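Local coordinates for Lin0012 protein (Listeria innocua, PDB 3K17) that probably phosphorylates phosphomevalonate with ATP, the second of three steps from mevalonate to isopentenyl diphosphate, as a GHMP-family kinase, at residues Thr76-Ala81 with Ala121-Ala126; Ile82-Thr87 with Ala149-Val154. All blocks are in the same frame, centred on the assembly; numbering follows the deposited sequence.

Contact 1: residues Thr76-Ala81 with Ala121-Ala126; sequences TFTAEA and AAATVA
Thr78 and Ala123 meet methyl to methyl, CG2 of Thr78 lying 4.0 Å from CB of Ala123. This is parallel helix packing in the N-terminal domain of a GHMP kinase, between helices 76-91 and 119-135. The segment axes approach to 8.7 Å and cross at -26°. One turn on, Ala81 CB rests 4.1 Å from Thr124 CG2 and equally near Thr124 O. Small side chains at the interface permit this close approach: the CA atoms of Thr78 and Thr124 are 5.6 Å apart. Phe77 lies toward the N-terminal end of the interface, and its CB and CD1 pass obliquely by Thr124 OG1. No direct hydrogen bond joins the segments. Around them, Ala123 also packs on Ile39 of strand 37-45, and the Phe77 ring stacks on His152 of helix 141-156. The hydroxyl of Thr78 hydrogen-bonds back to Trp75 O, just before the helix begins. Thr124 OG1 stands anti to its carbonyl carbon (chi1 -61°) and hydrogen-bonds to Ser120 O, one turn earlier. A water at the edge of the Phe77 ring donates to both helices, 2.8 Å to Phe77 O and 2.9 Å to Thr124 OG1.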
loop_
_atom_site.group_PDB
_atom_site.type_symbol
_atom_site.label_atom_id
_atom_site.label_comp_id
_atom_site.label_asym_id
_atom_site.label_seq_id
_atom_site.Cartn_x
_atom_site.Cartn_y
_atom_site.Cartn_z
ATOM N N THR A 76 -13.707 -18.219 -1.618
ATOM C CA THR A 76 -13.494 -18.397 -0.192
ATOM C C THR A 76 -14.162 -19.568 0.514
ATOM O O THR A 76 -13.470 -20.365 1.138
ATOM C CB THR A 76 -13.798 -17.089 0.570
ATOM O OG1 THR A 76 -13.140 -16.002 -0.088
ATOM C CG2 THR A 76 -13.251 -17.163 1.982
ATOM N N PHE A 77 -15.483 -19.703 0.424
ATOM C CA PHE A 77 -16.120 -20.810 1.133
ATOM C C PHE A 77 -15.605 -22.180 0.713
ATOM O O PHE A 77 -15.264 -22.986 1.567
ATOM C CB PHE A 77 -17.648 -20.765 0.989
ATOM C CG PHE A 77 -18.311 -19.780 1.915
ATOM C CD1 PHE A 77 -18.372 -20.031 3.288
ATOM C CD2 PHE A 77 -18.861 -18.602 1.422
ATOM C CE1 PHE A 77 -18.975 -19.116 4.165
ATOM C CE2 PHE A 77 -19.467 -17.678 2.291
ATOM C CZ PHE A 77 -19.521 -17.942 3.667
ATOM N N THR A 78 -15.543 -22.443 -0.590
ATOM C CA THR A 78 -15.083 -23.743 -1.061
ATOM C C THR A 78 -13.588 -23.955 -0.880
ATOM O O THR A 78 -13.144 -25.082 -0.613
ATOM C CB THR A 78 -15.479 -23.985 -2.545
ATOM O OG1 THR A 78 -15.005 -22.908 -3.359
ATOM C CG2 THR A 78 -16.989 -24.072 -2.674
ATOM N N ALA A 79 -12.804 -22.887 -1.016
ATOM C CA ALA A 79 -11.362 -23.013 -0.836
ATOM C C ALA A 79 -11.083 -23.378 0.614
ATOM O O ALA A 79 -10.217 -24.198 0.899
ATOM C CB ALA A 79 -10.651 -21.706 -1.183
ATOM N N GLU A 80 -11.817 -22.759 1.530
ATOM C CA GLU A 80 -11.618 -23.032 2.947
ATOM C C GLU A 80 -11.969 -24.485 3.277
ATOM O O GLU A 80 -11.274 -25.134 4.054
ATOM C CB GLU A 80 -12.475 -22.089 3.792
ATOM C CG GLU A 80 -12.292 -22.246 5.285
ATOM C CD GLU A 80 -11.009 -21.616 5.794
ATOM O OE1 GLU A 80 -10.309 -20.956 5.000
ATOM O OE2 GLU A 80 -10.702 -21.772 6.995
ATOM N N ALA A 81 -13.058 -24.982 2.694
ATOM C CA ALA A 81 -13.481 -26.362 2.929
ATOM C C ALA A 81 -12.408 -27.319 2.412
ATOM O O ALA A 81 -12.103 -28.316 3.046
ATOM C CB ALA A 81 -14.804 -26.628 2.242
ATOM N N ALA A 121 -23.465 -22.745 2.773
ATOM C CA ALA A 121 -23.406 -23.954 3.590
ATOM C C ALA A 121 -23.433 -25.196 2.695
ATOM O O ALA A 121 -22.633 -26.117 2.867
ATOM C CB ALA A 121 -24.579 -23.985 4.551
ATOM N N ALA A 122 -24.347 -25.213 1.728
ATOM C CA ALA A 122 -24.473 -26.364 0.840
ATOM C C ALA A 122 -23.193 -26.644 0.064
ATOM O O ALA A 122 -22.800 -27.803 -0.121
ATOM C CB ALA A 122 -25.637 -26.162 -0.116
ATOM N N ALA A 123 -22.536 -25.585 -0.391
ATOM C CA ALA A 123 -21.296 -25.747 -1.139
ATOM C C ALA A 123 -20.221 -26.314 -0.216
ATOM O O ALA A 123 -19.472 -27.225 -0.586
ATOM C CB ALA A 123 -20.848 -24.393 -1.714
ATOM N N THR A 124 -20.137 -25.759 0.986
ATOM C CA THR A 124 -19.162 -26.223 1.961
ATOM C C THR A 124 -19.366 -27.727 2.237
ATOM O O THR A 124 -18.421 -28.520 2.206
ATOM C CB THR A 124 -19.306 -25.443 3.278
ATOM O OG1 THR A 124 -19.072 -24.053 3.033
ATOM C CG2 THR A 124 -18.299 -25.937 4.309
ATOM N N VAL A 125 -20.608 -28.106 2.502
ATOM C CA VAL A 125 -20.942 -29.504 2.792
ATOM C C VAL A 125 -20.651 -30.417 1.599
ATOM O O VAL A 125 -20.230 -31.558 1.781
ATOM C CB VAL A 125 -22.435 -29.632 3.219
ATOM C CG1 VAL A 125 -22.871 -31.099 3.269
ATOM C CG2 VAL A 125 -22.622 -28.998 4.600
ATOM N N ALA A 126 -20.855 -29.916 0.380
ATOM C CA ALA A 126 -20.592 -30.708 -0.815
ATOM C C ALA A 126 -19.096 -31.017 -0.924
ATOM O O ALA A 126 -18.704 -32.148 -1.241
ATOM C CB ALA A 126 -21.080 -29.964 -2.071
HETATM O O HOH W 1 -16.597 -23.011 4.002
#

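Contact 2: residues Ile82-Thr87 with Ala149-Val154; sequences INIATT and ALSHLV
Ile84 and Ser151 mark the nearest backbone approach of two helical segments, their CA atoms 6.7 Å apart. Ile84 carries the contact from helix 76-91, and Leu150 and Ser151 receive it on helix 141-156. The Ile84 side chain is extended: CG1 lies opposite the backbone N (chi1 -168°) and chi2 is also near 180°. This carries CD1 across to the second helix. There it meets the root of Leu150, with Ile84 CD1 3.7 Å from Leu150 CB. The two side chains cross at about a right angle. Leu150 CD1 is a second, looser neighbour, 4.1 Å from Ile84 CD1. Ile84 CD1 also comes within 4.1 Å of the backbone N of Ser151, while Ile84 CG2 sits 4.1 Å from Ser151 CB. One isoleucine thus touches two consecutive residues of the opposing helix. The contact is apolar, and no hydrogen bond crosses it.

Within helix 76-91, and apart from the contact itself, Ile82 O takes two hydrogen bonds, from Thr86 N and from Thr86 OG1, which reach it from opposite faces of its plane.

Leu192 of helix 192-197 touches both Ile84 and Leu150, and Leu150 also packs on Val183 and Leu187 of helix 180-187. A second subunit packs against helix 76-91: Ala188 of that subunit touches Ile84, and Thr87 OG1 hydrogen-bonds to Tyr189 O of the same subunit. Lys184 of the second subunit also packs on Val154, on the other helix. The small buried area, 114 Å², fits a contact made by few side chains. It is plain apolar helix-helix packing inside the helical layer of the GHMP kinase N-terminal domain.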
loop_
_atom_site.group_PDB
_atom_site.type_symbol
_atom_site.label_atom_id
_atom_site.label_comp_id
_atom_site.label_asym_id
_atom_site.label_seq_id
_atom_site.Cartn_x
_atom_site.Cartn_y
_atom_site.Cartn_z
ATOM N N ILE A 82 -11.831 -27.000 1.255
ATOM C CA ILE A 82 -10.779 -27.824 0.670
ATOM C C ILE A 82 -9.526 -27.798 1.552
ATOM O O ILE A 82 -8.873 -28.825 1.764
ATOM C CB ILE A 82 -10.419 -27.316 -0.758
ATOM C CG1 ILE A 82 -11.546 -27.670 -1.725
ATOM C CG2 ILE A 82 -9.093 -27.912 -1.223
ATOM C CD1 ILE A 82 -11.395 -27.048 -3.107
ATOM N N ASN A 83 -9.196 -26.622 2.074
ATOM C CA ASN A 83 -8.015 -26.474 2.918
ATOM C C ASN A 83 -8.157 -27.226 4.244
ATOM O O ASN A 83 -7.242 -27.933 4.672
ATOM C CB ASN A 83 -7.735 -24.984 3.161
ATOM C CG ASN A 83 -7.224 -24.276 1.901
ATOM O OD1 ASN A 83 -7.466 -23.076 1.687
ATOM N ND2 ASN A 83 -6.514 -25.020 1.064
ATOM N N ILE A 84 -9.303 -27.086 4.896
ATOM C CA ILE A 84 -9.501 -27.776 6.157
ATOM C C ILE A 84 -9.587 -29.293 5.933
ATOM O O ILE A 84 -9.095 -30.067 6.746
ATOM C CB ILE A 84 -10.773 -27.279 6.876
ATOM C CG1 ILE A 84 -10.789 -27.791 8.315
ATOM C CG2 ILE A 84 -12.014 -27.759 6.133
ATOM C CD1 ILE A 84 -11.958 -27.269 9.132
ATOM N N ALA A 85 -10.194 -29.719 4.828
ATOM C CA ALA A 85 -10.300 -31.154 4.555
ATOM C C ALA A 85 -8.896 -31.716 4.316
ATOM O O ALA A 85 -8.553 -32.810 4.775
ATOM C CB ALA A 85 -11.174 -31.394 3.346
ATOM N N THR A 86 -8.086 -30.945 3.603
ATOM C CA THR A 86 -6.719 -31.326 3.300
ATOM C C THR A 86 -5.896 -31.469 4.579
ATOM O O THR A 86 -5.142 -32.426 4.732
ATOM C CB THR A 86 -6.060 -30.275 2.373
ATOM O OG1 THR A 86 -6.658 -30.351 1.071
ATOM C CG2 THR A 86 -4.565 -30.500 2.275
ATOM N N THR A 87 -6.032 -30.507 5.487
ATOM C CA THR A 87 -5.306 -30.549 6.746
ATOM C C THR A 87 -5.779 -31.742 7.582
ATOM O O THR A 87 -4.981 -32.375 8.277
ATOM C CB THR A 87 -5.501 -29.250 7.551
ATOM O OG1 THR A 87 -4.834 -28.175 6.877
ATOM C CG2 THR A 87 -4.929 -29.392 8.972
ATOM N N ALA A 149 -18.522 -27.083 9.659
ATOM C CA ALA A 149 -18.887 -25.996 10.561
ATOM C C ALA A 149 -17.711 -25.056 10.851
ATOM O O ALA A 149 -17.874 -23.831 10.846
ATOM C CB ALA A 149 -19.437 -26.561 11.871
ATOM N N LEU A 150 -16.539 -25.625 11.123
ATOM C CA LEU A 150 -15.352 -24.811 11.387
ATOM C C LEU A 150 -15.040 -23.988 10.143
ATOM O O LEU A 150 -14.758 -22.800 10.230
ATOM C CB LEU A 150 -14.140 -25.687 11.708
ATOM C CG LEU A 150 -14.083 -26.371 13.077
ATOM C CD1 LEU A 150 -12.821 -27.216 13.190
ATOM C CD2 LEU A 150 -14.104 -25.309 14.168
ATOM N N SER A 151 -15.086 -24.639 8.986
ATOM C CA SER A 151 -14.805 -23.973 7.717
ATOM C C SER A 151 -15.729 -22.781 7.508
ATOM O O SER A 151 -15.279 -21.652 7.307
ATOM C CB SER A 151 -14.982 -24.956 6.551
ATOM O OG SER A 151 -14.739 -24.329 5.296
ATOM N N HIS A 152 -17.028 -23.043 7.573
ATOM C CA HIS A 152 -18.029 -22.020 7.342
ATOM C C HIS A 152 -18.043 -20.879 8.356
ATOM O O HIS A 152 -18.243 -19.726 7.981
ATOM C CB HIS A 152 -19.416 -22.667 7.258
ATOM C CG HIS A 152 -20.464 -21.778 6.661
ATOM N ND1 HIS A 152 -21.119 -20.805 7.385
ATOM C CD2 HIS A 152 -20.957 -21.706 5.402
ATOM C CE1 HIS A 152 -21.974 -20.172 6.598
ATOM N NE2 HIS A 152 -21.893 -20.699 5.389
ATOM N N LEU A 153 -17.815 -21.178 9.629
ATOM C CA LEU A 153 -17.853 -20.118 10.627
ATOM C C LEU A 153 -16.689 -19.129 10.507
ATOM O O LEU A 153 -16.889 -17.931 10.673
ATOM C CB LEU A 153 -17.943 -20.708 12.041
ATOM C CG LEU A 153 -16.739 -21.204 12.833
ATOM C CD1 LEU A 153 -15.947 -20.016 13.370
ATOM C CD2 LEU A 153 -17.243 -22.066 14.002
ATOM N N VAL A 154 -15.479 -19.589 10.206
ATOM C CA VAL A 154 -14.405 -18.607 10.077
ATOM C C VAL A 154 -14.550 -17.786 8.787
ATOM O O VAL A 154 -14.088 -16.649 8.721
ATOM C CB VAL A 154 -12.992 -19.251 10.152
ATOM C CG1 VAL A 154 -12.826 -19.959 11.503
ATOM C CG2 VAL A 154 -12.773 -20.209 9.001
#

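Overall arrangement
Contacts 1 and 2 lie side by side, their centres about 8 Å apart. Both use helix 76-91: residues 76-81 face helix 119-135, and the following residues 82-87 meet helix 141-156. Those two partner helices are consecutive in the chain, so the segments alternate in the order 76-81, 82-87, 121-126, 149-154. The contacts also touch directly. Glu80 OE2 lies 3.3 Å from Val154 CG2, and Ala81 N lies 3.2 Å from Ser151 OG. Together they join three helices of the GHMP kinase N-terminal domain. Strand 37-45 of the large mixed sheet touches helix 119-135, while a second subunit packs against both contacts.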